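Local coordinates for MAGE domain-containing protein (Xenopus laevis, PDB 7DG2) that probably serves as the Nse3 (MAGE) subunit of the Smc5/6 complex, pairing with Nse1 and helping to shape the bound Nse4 protein, at residues B[105-110]-B[188-193]; B[17-22]-B[36-41]. All coordinates share one frame; numbering follows the deposited sequence.

In the fold
The two contacts lie on opposite sides of the chain's centre, their own centres 36 Å apart and their nearest atoms about 21 Å from each other, so neither touches the other. They follow in series along the chain: 17-22 meets 36-41 near the N-terminus, within the first winged-helix unit of the MAGE fold, before the mid-chain segment 105-110, in the second unit, meets 188-193 near the C-terminus. Both join two helices through a few largely buried side chains, and both back onto partner subunits of the assembly. Contact 1 lies beside the Nse4 chain, which packs on Leu106, Phe189, Val190 and Ile193; contact 2 lies chiefly beside the Nse1 chain, with Nse4 reaching Ile22.

Contact 1 (B[105-110]-B[188-193]); sequences ILSLIF and EFVSKI
Ser107 and Val190 meet where helix 94-111 passes helix 183-193, and their CA atoms, 6.7 Å apart, are the nearest pair of CA atoms between 105-110 and 188-193. The small serine side chain lets the valine come in near the helix: Val190 CG2 lies 3.3 Å from Ser107 OG and 3.5 Å from Ser107 CB, so one methyl rests against both side-chain atoms. The first torsion of Val190 (173°) sets CG1 anti to the backbone N and leaves CG2 as the branch directed at the serine. Phe189 adds a second, lighter touch from the preceding position on the same helix. Its CD2 stands 3.8 Å from Ser107 OG, which approaches the ring obliquely, while Ile193 CG1 lies over one face, 3.7 Å above the ring plane and displaced toward the rim.

Helix 94-111 belongs to the second winged-helix unit of the MAGE fold, and helix 183-193 packs against it. No hydrogen bond crosses between 105-110 and 188-193. The hydroxyl of Ser107, though buried among carbon atoms, is bonded within its own helix to the carbonyl O of Met103, one turn earlier; its chi1 of -68° places OG beside the backbone N, and the polar group is thereby satisfied without help from the second helix. Val186 extends the packing on Ser107 by one turn, and Phe110 touches Leu187 and Lys183. From the Nse4 chain, Tyr61 forms an edge-to-face pair with Phe189, and Phe7 packs on Val190.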
# COMPACT_ATOMS: atom_id res chain seq x y z
N ILE B 105 13.19 -9.91 -15.48
CA ILE B 105 13.81 -9.02 -16.47
C ILE B 105 15.20 -8.58 -16.00
O ILE B 105 16.17 -8.60 -16.77
CB ILE B 105 12.89 -7.82 -16.75
CG1 ILE B 105 11.58 -8.28 -17.39
CG2 ILE B 105 13.59 -6.79 -17.62
CD1 ILE B 105 10.54 -7.16 -17.50
N LEU B 106 15.31 -8.17 -14.73
CA LEU B 106 16.63 -7.80 -14.22
C LEU B 106 17.61 -8.96 -14.33
O LEU B 106 18.80 -8.76 -14.56
CB LEU B 106 16.53 -7.36 -12.75
CG LEU B 106 15.77 -6.05 -12.46
CD1 LEU B 106 15.64 -5.85 -10.95
CD2 LEU B 106 16.49 -4.86 -13.07
N SER B 107 17.11 -10.18 -14.12
CA SER B 107 17.95 -11.37 -14.19
C SER B 107 18.54 -11.53 -15.59
O SER B 107 19.75 -11.72 -15.74
CB SER B 107 17.16 -12.61 -13.81
OG SER B 107 16.81 -12.60 -12.43
N LEU B 108 17.70 -11.44 -16.62
CA LEU B 108 18.19 -11.60 -17.98
C LEU B 108 19.24 -10.54 -18.31
O LEU B 108 20.31 -10.85 -18.84
CB LEU B 108 17.03 -11.55 -18.98
CG LEU B 108 17.46 -11.73 -20.44
CD1 LEU B 108 18.04 -13.12 -20.64
CD2 LEU B 108 16.32 -11.47 -21.43
N ILE B 109 18.95 -9.29 -17.96
CA ILE B 109 19.87 -8.20 -18.25
C ILE B 109 21.22 -8.46 -17.61
O ILE B 109 22.26 -8.41 -18.27
CB ILE B 109 19.27 -6.87 -17.79
CG1 ILE B 109 18.00 -6.53 -18.58
CG2 ILE B 109 20.32 -5.76 -17.85
CD1 ILE B 109 17.25 -5.34 -17.99
N PHE B 110 21.22 -8.74 -16.31
CA PHE B 110 22.48 -8.94 -15.60
C PHE B 110 23.21 -10.18 -16.10
O PHE B 110 24.43 -10.14 -16.34
CB PHE B 110 22.20 -9.04 -14.09
CG PHE B 110 23.31 -9.68 -13.31
CD1 PHE B 110 24.55 -9.06 -13.20
CD2 PHE B 110 23.12 -10.90 -12.68
CE1 PHE B 110 25.59 -9.65 -12.48
CE2 PHE B 110 24.14 -11.50 -11.95
CZ PHE B 110 25.38 -10.87 -11.85
N GLU B 188 21.95 -14.59 -6.77
CA GLU B 188 21.48 -15.56 -5.79
C GLU B 188 20.07 -16.03 -6.11
O GLU B 188 19.74 -17.20 -5.92
CB GLU B 188 21.56 -14.96 -4.38
CG GLU B 188 22.99 -14.88 -3.89
CD GLU B 188 23.16 -14.11 -2.59
OE1 GLU B 188 22.16 -13.62 -2.02
OE2 GLU B 188 24.31 -14.00 -2.14
N PHE B 189 19.21 -15.12 -6.59
CA PHE B 189 17.88 -15.50 -7.03
C PHE B 189 17.94 -16.43 -8.23
O PHE B 189 17.29 -17.49 -8.25
CB PHE B 189 17.07 -14.24 -7.37
CG PHE B 189 15.76 -14.53 -8.03
CD1 PHE B 189 14.63 -14.78 -7.28
CD2 PHE B 189 15.66 -14.54 -9.42
CE1 PHE B 189 13.41 -15.04 -7.89
CE2 PHE B 189 14.46 -14.80 -10.04
CZ PHE B 189 13.33 -15.05 -9.27
N VAL B 190 18.71 -16.05 -9.25
CA VAL B 190 18.82 -16.88 -10.45
C VAL B 190 19.33 -18.27 -10.08
O VAL B 190 18.78 -19.30 -10.51
CB VAL B 190 19.74 -16.19 -11.47
CG1 VAL B 190 20.02 -17.11 -12.66
CG2 VAL B 190 19.10 -14.89 -11.94
N SER B 191 20.37 -18.32 -9.23
CA SER B 191 20.92 -19.60 -8.79
C SER B 191 19.88 -20.44 -8.06
O SER B 191 19.77 -21.65 -8.30
CB SER B 191 22.13 -19.36 -7.89
OG SER B 191 23.11 -18.61 -8.57
N LYS B 192 19.11 -19.82 -7.16
CA LYS B 192 18.08 -20.55 -6.43
C LYS B 192 17.03 -21.14 -7.37
O LYS B 192 16.64 -22.31 -7.23
CB LYS B 192 17.42 -19.63 -5.41
CG LYS B 192 16.40 -20.34 -4.51
CD LYS B 192 15.98 -19.45 -3.35
CE LYS B 192 15.05 -20.18 -2.40
NZ LYS B 192 14.74 -19.33 -1.22
N ILE B 193 16.55 -20.34 -8.32
CA ILE B 193 15.54 -20.83 -9.27
C ILE B 193 16.06 -22.05 -10.03
O ILE B 193 15.32 -23.01 -10.27
CB ILE B 193 15.14 -19.70 -10.23
CG1 ILE B 193 14.36 -18.62 -9.46
CG2 ILE B 193 14.33 -20.24 -11.40
CD1 ILE B 193 13.06 -19.13 -8.86

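Contact 2 (B[17-22]-B[36-41]); sequences VQYLLI and VRSVIK
One methyl of Val39 sits over a face of the Tyr19 ring. Val39 CG2 lies 3.7 Å from the centroid of the Tyr19 ring and 24° off its normal, a CH-pi contact displaced toward the CG-CD1 side; Val39 CG2 is 3.5 Å from Tyr19 CD1. Farther along the ring, the phenol oxygen reaches the preceding residue, Ser38, through a water in the ring plane, 2.6 Å from Tyr19 OH and 3.2 Å from Ser38 OG. The direct approach is looser, with Ser38 CB 4.3 Å from Tyr19 OH.

Tyr19 reaches across because its CG is anti to the backbone N (chi1 -179°), which carries the ring out from helix 6-23 toward helix 32-40. These two helices, with helix 47-62 packed on both and the sheet of 30-31, 64-70 and 75-80, form the first winged-helix unit of the MAGE fold. An alanine in place of Tyr19 would remove the ring and its hydroxyl, and would probably leave Val39 CG2 without its aromatic face and the water without its bond to the phenol oxygen.

Asp34, Ile35 and Ile30 also touch the tyrosine, and Met90 of the Nse1 chain packs on it. Helix 32-40 ends in a wider pi-type turn, in which Lys41 N bonds to Val36 O at 2.9 Å. Val39 O, in that turn, accepts a hydrogen bond from Lys12 NZ of helix 6-23.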
# COMPACT_ATOMS: atom_id res chain seq x y z
N VAL B 17 8.22 15.02 5.90
CA VAL B 17 8.04 13.57 6.06
C VAL B 17 6.75 13.13 5.38
O VAL B 17 6.73 12.15 4.63
CB VAL B 17 8.05 13.18 7.55
CG1 VAL B 17 7.69 11.70 7.72
CG2 VAL B 17 9.40 13.49 8.17
N GLN B 18 5.66 13.87 5.60
CA GLN B 18 4.40 13.52 4.95
C GLN B 18 4.55 13.53 3.44
O GLN B 18 4.05 12.64 2.75
CB GLN B 18 3.30 14.50 5.35
CG GLN B 18 2.85 14.43 6.78
CD GLN B 18 1.71 15.39 7.02
OE1 GLN B 18 1.92 16.51 7.50
NE2 GLN B 18 0.49 14.98 6.64
N TYR B 19 5.22 14.56 2.91
CA TYR B 19 5.40 14.69 1.48
C TYR B 19 6.21 13.52 0.93
O TYR B 19 5.87 12.96 -0.12
CB TYR B 19 6.09 16.03 1.19
CG TYR B 19 6.34 16.36 -0.24
CD1 TYR B 19 5.36 16.98 -1.01
CD2 TYR B 19 7.58 16.14 -0.83
CE1 TYR B 19 5.60 17.33 -2.31
CE2 TYR B 19 7.82 16.48 -2.13
CZ TYR B 19 6.83 17.07 -2.87
OH TYR B 19 7.06 17.43 -4.19
N LEU B 20 7.29 13.14 1.62
CA LEU B 20 8.10 12.02 1.15
C LEU B 20 7.29 10.73 1.08
O LEU B 20 7.37 9.97 0.10
CB LEU B 20 9.32 11.85 2.06
CG LEU B 20 10.35 12.95 1.82
CD1 LEU B 20 11.37 12.96 2.94
CD2 LEU B 20 11.05 12.73 0.47
N LEU B 21 6.49 10.45 2.12
CA LEU B 21 5.66 9.25 2.10
C LEU B 21 4.65 9.29 0.95
O LEU B 21 4.49 8.32 0.20
CB LEU B 21 4.93 9.11 3.44
CG LEU B 21 5.83 8.85 4.63
CD1 LEU B 21 4.98 8.91 5.91
CD2 LEU B 21 6.50 7.48 4.49
N ILE B 22 3.98 10.43 0.79
CA ILE B 22 2.92 10.51 -0.21
C ILE B 22 3.49 10.46 -1.61
O ILE B 22 2.95 9.79 -2.50
CB ILE B 22 2.06 11.76 0.05
CG1 ILE B 22 1.26 11.52 1.35
CG2 ILE B 22 1.18 12.04 -1.17
CD1 ILE B 22 0.66 12.76 1.97
N VAL B 36 12.01 21.25 -1.69
CA VAL B 36 12.34 22.59 -1.21
C VAL B 36 11.30 23.61 -1.66
O VAL B 36 10.85 24.45 -0.87
CB VAL B 36 13.76 22.97 -1.67
CG1 VAL B 36 14.09 24.40 -1.24
CG2 VAL B 36 14.76 21.97 -1.07
N ARG B 37 10.88 23.53 -2.92
CA ARG B 37 9.97 24.52 -3.49
C ARG B 37 8.55 24.34 -2.97
O ARG B 37 7.90 25.32 -2.56
CB ARG B 37 10.00 24.42 -5.02
CG ARG B 37 8.89 25.16 -5.77
CD ARG B 37 9.22 25.15 -7.26
NE ARG B 37 8.34 24.34 -8.11
CZ ARG B 37 8.17 23.02 -8.02
NH1 ARG B 37 7.37 22.40 -8.88
NH2 ARG B 37 8.76 22.30 -7.07
N SER B 38 8.05 23.11 -2.97
CA SER B 38 6.65 22.85 -2.67
C SER B 38 6.35 22.75 -1.19
O SER B 38 5.20 23.00 -0.79
CB SER B 38 6.18 21.56 -3.35
OG SER B 38 6.19 21.71 -4.76
N VAL B 39 7.31 22.35 -0.37
CA VAL B 39 7.08 22.18 1.06
C VAL B 39 7.87 23.19 1.89
O VAL B 39 7.31 23.84 2.78
CB VAL B 39 7.41 20.73 1.49
CG1 VAL B 39 7.03 20.52 2.94
CG2 VAL B 39 6.67 19.75 0.60
N ILE B 40 9.18 23.29 1.67
CA ILE B 40 9.99 24.05 2.62
C ILE B 40 9.77 25.55 2.45
O ILE B 40 9.77 26.30 3.44
CB ILE B 40 11.47 23.62 2.48
CG1 ILE B 40 11.56 22.15 2.93
CG2 ILE B 40 12.38 24.51 3.33
CD1 ILE B 40 12.97 21.57 2.97
N LYS B 41 9.54 26.00 1.22
CA LYS B 41 9.07 27.35 0.93
C LYS B 41 9.97 28.41 1.57
O LYS B 41 11.16 28.47 1.25
CB LYS B 41 7.61 27.50 1.37
CG LYS B 41 6.65 26.67 0.52
CD LYS B 41 5.28 26.56 1.21
CE LYS B 41 4.25 25.94 0.29
NZ LYS B 41 2.91 25.92 0.94
O HOH W 1 5.22 18.72 -5.54